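Local coordinates for protein alpha-1,3-glucanase (Bacillus circulans, PDB 5ZRU) that hydrolyses alpha-1,3-glucan, as the catalytic unit of a GH87-type enzyme that probably also binds carbohydrate through other parts of the full-length protein, at residues 355-360 with 381-386; 411-416 with 433-438. All blocks are in the same frame, centred on the assembly; numbering follows the deposited sequence.

Contact 1: residues 355-360 with 381-386; sequences NFAQGT and WTSNVN
The carboxamide of Asn355 lies against CB of Trp381, its plane turned 70° from the indole, with OD1 3.5 Å from that CB. CG of Asn355 is anti to the backbone N (chi1 -163°), which leaves OD1 near Trp381 N for a weak bond; ND2 goes instead to Asp352. One indole face takes CB of Ser383, offset toward the rim, and the ring NH reaches the carbonyl of Pro441.

The amide of Gln358 is held at both ends. OE1 receives Ser383 OG at 2.6 Å and Val385 N at 3.0 Å, both in the carbonyl plane and on different lone pairs. NE2 donates nearly straight (167°) to Val385 O at 2.9 Å, which lies almost in the plane of the Gln358 amide, so the backbone N-H and C=O of Val385 are both bound by one side chain. A bend at chi2 brings this amide back to 381-386, although its CB points away from that segment. NE2 also donates to Asp327 O, which further limits rotation of the group. In the backbone, Ala357 CA sits 3.1 Å from Trp381 O in a CA-H...O contact, before a type I' turn carries the chain from Ala357 to Thr360. A strand end and the loop leaving the next coil are thus tied together within the catalytic domain's parallel beta-helix, a fold of the pectate lyase-like clan.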
loop_
_atom_site.group_PDB
_atom_site.type_symbol
_atom_site.label_atom_id
_atom_site.label_comp_id
_atom_site.label_asym_id
_atom_site.label_seq_id
_atom_site.Cartn_x
_atom_site.Cartn_y
_atom_site.Cartn_z
ATOM N N ASN A 355 -2.170 2.807 -8.927
ATOM C CA ASN A 355 -2.368 4.069 -9.624
ATOM C C ASN A 355 -3.319 3.856 -10.794
ATOM O O ASN A 355 -3.053 3.032 -11.676
ATOM C CB ASN A 355 -1.034 4.657 -10.093
ATOM C CG ASN A 355 -1.148 6.131 -10.451
ATOM O OD1 ASN A 355 -2.016 6.536 -11.229
ATOM N ND2 ASN A 355 -0.283 6.946 -9.861
ATOM N N PHE A 356 -4.433 4.586 -10.780
ATOM C CA PHE A 356 -5.373 4.674 -11.903
ATOM C C PHE A 356 -4.929 5.833 -12.793
ATOM O O PHE A 356 -5.226 6.992 -12.500
ATOM C CB PHE A 356 -6.792 4.915 -11.393
ATOM C CG PHE A 356 -7.434 3.716 -10.731
ATOM C CD1 PHE A 356 -6.938 2.434 -10.932
ATOM C CD2 PHE A 356 -8.554 3.881 -9.913
ATOM C CE1 PHE A 356 -7.551 1.325 -10.320
ATOM C CE2 PHE A 356 -9.174 2.782 -9.311
ATOM C CZ PHE A 356 -8.670 1.499 -9.522
ATOM N N ALA A 357 -4.231 5.535 -13.888
ATOM C CA ALA A 357 -3.618 6.576 -14.712
ATOM C C ALA A 357 -4.197 6.548 -16.125
ATOM O O ALA A 357 -5.019 5.697 -16.469
ATOM C CB ALA A 357 -2.095 6.412 -14.747
ATOM N N GLN A 358 -3.767 7.508 -16.948
ATOM C CA GLN A 358 -4.049 7.466 -18.392
ATOM C C GLN A 358 -5.542 7.349 -18.689
ATOM O O GLN A 358 -5.959 6.595 -19.577
ATOM C CB GLN A 358 -3.287 6.312 -19.053
ATOM C CG GLN A 358 -1.815 6.603 -19.265
ATOM C CD GLN A 358 -1.627 7.720 -20.262
ATOM O OE1 GLN A 358 -1.503 8.889 -19.888
ATOM N NE2 GLN A 358 -1.622 7.371 -21.544
ATOM N N GLY A 359 -6.357 8.084 -17.938
ATOM C CA GLY A 359 -7.777 8.129 -18.194
ATOM C C GLY A 359 -8.586 6.978 -17.643
ATOM O O GLY A 359 -9.777 6.880 -17.956
ATOM N N THR A 360 -7.974 6.087 -16.868
ATOM C CA THR A 360 -8.729 5.087 -16.124
ATOM C C THR A 360 -9.903 5.756 -15.424
ATOM O O THR A 360 -9.728 6.762 -14.728
ATOM C CB THR A 360 -7.821 4.415 -15.089
ATOM O OG1 THR A 360 -6.715 3.781 -15.748
ATOM C CG2 THR A 360 -8.610 3.392 -14.286
ATOM N N TRP A 381 -3.737 9.437 -11.076
ATOM C CA TRP A 381 -2.939 10.397 -11.843
ATOM C C TRP A 381 -3.575 10.508 -13.227
ATOM O O TRP A 381 -3.414 9.622 -14.071
ATOM C CB TRP A 381 -1.481 9.955 -11.915
ATOM C CG TRP A 381 -0.633 10.824 -12.813
ATOM C CD1 TRP A 381 -0.908 12.092 -13.226
ATOM C CD2 TRP A 381 0.612 10.467 -13.417
ATOM N NE1 TRP A 381 0.088 12.554 -14.053
ATOM C CE2 TRP A 381 1.038 11.574 -14.185
ATOM C CE3 TRP A 381 1.411 9.322 -13.381
ATOM C CZ2 TRP A 381 2.224 11.566 -14.914
ATOM C CZ3 TRP A 381 2.597 9.318 -14.101
ATOM C CH2 TRP A 381 2.992 10.434 -14.857
ATOM N N THR A 382 -4.288 11.608 -13.470
ATOM C CA THR A 382 -4.973 11.807 -14.749
ATOM C C THR A 382 -3.987 12.355 -15.786
ATOM O O THR A 382 -4.060 13.504 -16.233
ATOM C CB THR A 382 -6.184 12.715 -14.570
ATOM O OG1 THR A 382 -5.801 13.874 -13.828
ATOM C CG2 THR A 382 -7.300 11.989 -13.802
ATOM N N SER A 383 -3.049 11.488 -16.170
ATOM C CA SER A 383 -2.102 11.777 -17.237
ATOM C C SER A 383 -2.798 11.736 -18.598
ATOM O O SER A 383 -3.903 11.208 -18.745
ATOM C CB SER A 383 -0.947 10.776 -17.208
ATOM O OG SER A 383 -1.423 9.443 -17.326
ATOM N N ASN A 384 -2.128 12.307 -19.608
ATOM C CA ASN A 384 -2.734 12.433 -20.934
ATOM C C ASN A 384 -1.758 12.051 -22.047
ATOM O O ASN A 384 -1.813 12.614 -23.148
ATOM C CB ASN A 384 -3.269 13.852 -21.167
ATOM C CG ASN A 384 -2.164 14.899 -21.297
ATOM O OD1 ASN A 384 -1.045 14.708 -20.837
ATOM N ND2 ASN A 384 -2.488 16.017 -21.937
ATOM N N VAL A 385 -0.877 11.083 -21.782
ATOM C CA VAL A 385 0.056 10.627 -22.803
ATOM C C VAL A 385 -0.722 9.989 -23.943
ATOM O O VAL A 385 -1.688 9.245 -23.728
ATOM C CB VAL A 385 1.076 9.642 -22.208
ATOM C CG1 VAL A 385 2.103 9.233 -23.258
ATOM C CG2 VAL A 385 1.751 10.237 -20.966
ATOM N N ASN A 386 -0.320 10.306 -25.174
ATOM C CA ASN A 386 -0.945 9.740 -26.369
ATOM C C ASN A 386 -2.428 10.079 -26.460
ATOM O O ASN A 386 -3.205 9.335 -27.056
ATOM C CB ASN A 386 -0.742 8.222 -26.437
ATOM C CG ASN A 386 0.715 7.840 -26.511
ATOM O OD1 ASN A 386 1.528 8.568 -27.080
ATOM N ND2 ASN A 386 1.061 6.699 -25.926
#

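Contact 2: residues 411-416 with 433-438; sequences AFFGGS and AIRMNT
Ala411 and Phe412 run alongside Arg435 and Met436 as parallel strands in adjacent coils of the beta-helix. The backbone provides one hydrogen bond across the segments, from Phe412 N to Arg435 O at 3.3 Å, and the same oxygen meets CA of Ala411 in a CA-H...O contact. A second such contact joins Met436 CA to Phe412 O. Beyond it the strands diverge: Phe412 O and Asn437 N are 3.7 Å apart, both buried, and neither finds a hydrogen-bond partner in the model.

Apolar packing falls on two faces of the sheet. On one, CB of Ala411 rests 3.7 Å from CG of Arg435. On the other, the methyl end of Met436, folded back at chi3 (66°), approaches CB of Phe412, while Phe453 lies against both side chains.

Charged and aromatic groups meet beside Ala411. The Arg435 chain is extended from CG to NE and carries its guanidinium to the rim of the Phe413 ring. The two planes are nearly perpendicular (86°); NE lies at the ring edge, in its plane, 3.7 Å from CZ of Phe413, and CE1 of the ring sits over one guanidinium face. NH2 forms a salt bridge with Asp376, next to Asp375, a ligand of a bound calcium ion. With an alanine here, Asp376 would probably lose its cationic mate and the edge of Phe413 the flat group packed against it, close to the calcium site.

The polar end of Asn437 lies obliquely to the same ring, amide and ring planes being 31° apart; its OD1, which accepts a hydrogen bond from Val439 N, comes within 3.2 Å of Phe413 CD1.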
loop_
_atom_site.group_PDB
_atom_site.type_symbol
_atom_site.label_atom_id
_atom_site.label_comp_id
_atom_site.label_asym_id
_atom_site.label_seq_id
_atom_site.Cartn_x
_atom_site.Cartn_y
_atom_site.Cartn_z
ATOM N N ALA A 411 -4.400 9.695 -2.886
ATOM C CA ALA A 411 -4.093 10.929 -3.604
ATOM C C ALA A 411 -4.926 11.057 -4.874
ATOM O O ALA A 411 -5.106 10.080 -5.609
ATOM C CB ALA A 411 -2.606 10.998 -3.974
ATOM N N PHE A 412 -5.401 12.279 -5.150
ATOM C CA PHE A 412 -6.021 12.606 -6.427
ATOM C C PHE A 412 -5.241 13.763 -7.039
ATOM O O PHE A 412 -4.954 14.752 -6.355
ATOM C CB PHE A 412 -7.507 12.999 -6.297
ATOM C CG PHE A 412 -8.408 11.907 -5.761
ATOM C CD1 PHE A 412 -8.311 10.600 -6.225
ATOM C CD2 PHE A 412 -9.358 12.203 -4.788
ATOM C CE1 PHE A 412 -9.145 9.602 -5.736
ATOM C CE2 PHE A 412 -10.204 11.211 -4.280
ATOM C CZ PHE A 412 -10.099 9.905 -4.756
ATOM N N PHE A 413 -4.906 13.642 -8.322
ATOM C CA PHE A 413 -4.101 14.652 -8.999
ATOM C C PHE A 413 -4.819 15.366 -10.137
ATOM O O PHE A 413 -4.245 16.291 -10.726
ATOM C CB PHE A 413 -2.808 14.006 -9.507
ATOM C CG PHE A 413 -1.991 13.403 -8.398
ATOM C CD1 PHE A 413 -1.532 14.203 -7.366
ATOM C CD2 PHE A 413 -1.719 12.044 -8.361
ATOM C CE1 PHE A 413 -0.801 13.664 -6.313
ATOM C CE2 PHE A 413 -0.976 11.502 -7.314
ATOM C CZ PHE A 413 -0.519 12.313 -6.294
ATOM N N GLY A 414 -6.051 14.987 -10.454
ATOM C CA GLY A 414 -6.779 15.671 -11.502
ATOM C C GLY A 414 -8.040 14.911 -11.856
ATOM O O GLY A 414 -8.387 13.917 -11.212
ATOM N N GLY A 415 -8.711 15.397 -12.900
ATOM C CA GLY A 415 -9.952 14.797 -13.349
ATOM C C GLY A 415 -11.185 15.256 -12.590
ATOM O O GLY A 415 -11.223 16.374 -12.062
ATOM N N SER A 416 -12.208 14.402 -12.533
ATOM C CA SER A 416 -13.489 14.805 -11.975
ATOM C C SER A 416 -14.167 13.623 -11.294
ATOM O O SER A 416 -14.023 12.474 -11.724
ATOM C CB SER A 416 -14.391 15.378 -13.080
ATOM O OG SER A 416 -15.679 15.695 -12.597
ATOM N N ALA A 433 -2.135 11.314 5.165
ATOM C CA ALA A 433 -3.166 10.318 4.901
ATOM C C ALA A 433 -3.808 10.560 3.546
ATOM O O ALA A 433 -4.061 9.616 2.791
ATOM C CB ALA A 433 -4.236 10.330 5.991
ATOM N N ILE A 434 -4.058 11.828 3.220
ATOM C CA ILE A 434 -4.727 12.243 1.995
ATOM C C ILE A 434 -3.966 13.430 1.424
ATOM O O ILE A 434 -3.650 14.371 2.159
ATOM C CB ILE A 434 -6.190 12.654 2.253
ATOM C CG1 ILE A 434 -7.052 11.453 2.630
ATOM C CG2 ILE A 434 -6.774 13.369 1.032
ATOM C CD1 ILE A 434 -8.384 11.866 3.216
ATOM N N ARG A 435 -3.693 13.405 0.115
ATOM C CA ARG A 435 -3.120 14.580 -0.521
ATOM C C ARG A 435 -3.765 14.807 -1.881
ATOM O O ARG A 435 -4.248 13.877 -2.538
ATOM C CB ARG A 435 -1.586 14.488 -0.658
ATOM C CG ARG A 435 -1.071 13.633 -1.816
ATOM C CD ARG A 435 0.453 13.708 -1.884
ATOM N NE ARG A 435 0.992 12.818 -2.912
ATOM C CZ ARG A 435 2.165 13.002 -3.509
ATOM N NH1 ARG A 435 2.924 14.045 -3.184
ATOM N NH2 ARG A 435 2.579 12.147 -4.438
ATOM N N MET A 436 -3.802 16.073 -2.278
ATOM C CA MET A 436 -4.116 16.450 -3.648
ATOM C C MET A 436 -3.082 17.480 -4.066
ATOM O O MET A 436 -2.706 18.331 -3.259
ATOM C CB MET A 436 -5.524 17.031 -3.766
ATOM C CG MET A 436 -6.632 16.102 -3.266
ATOM S SD MET A 436 -8.271 16.863 -3.390
ATOM C CE MET A 436 -8.478 17.010 -5.160
ATOM N N ASN A 437 -2.604 17.395 -5.303
ATOM C CA ASN A 437 -1.799 18.491 -5.830
ATOM C C ASN A 437 -2.024 18.586 -7.331
ATOM O O ASN A 437 -2.669 17.728 -7.938
ATOM C CB ASN A 437 -0.304 18.353 -5.463
ATOM C CG ASN A 437 0.414 17.197 -6.165
ATOM O OD1 ASN A 437 0.184 16.897 -7.332
ATOM N ND2 ASN A 437 1.336 16.561 -5.436
ATOM N N THR A 438 -1.494 19.660 -7.923
ATOM C CA THR A 438 -1.514 19.839 -9.369
ATOM C C THR A 438 -0.093 19.856 -9.932
ATOM O O THR A 438 0.176 20.508 -10.944
ATOM C CB THR A 438 -2.279 21.110 -9.754
ATOM O OG1 THR A 438 -1.734 22.247 -9.059
ATOM C CG2 THR A 438 -3.758 20.979 -9.375
#

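Contacts 1 and 2 follow one another along the beta-helix, their centres 13 Å apart, and strand 378-381 links them: it pairs with strand 354-357 on one side and with strand 411-412 on the other, which in turn pairs with 435-437. They touch directly where Trp381 CA packs 4.0 Å from Phe413 CD2, and where Thr382 OG1 lies 3.1 Å from Gly414 CA. Both also border a calcium site with Asp352 and Asp375 as ligands: the side chains of Asn355 and Arg435 each come within about 5 Å of a bound calcium ion. A zinc ion lies farther off, about 10 Å from the side chain of Trp381 and about 13 Å from that of Arg435.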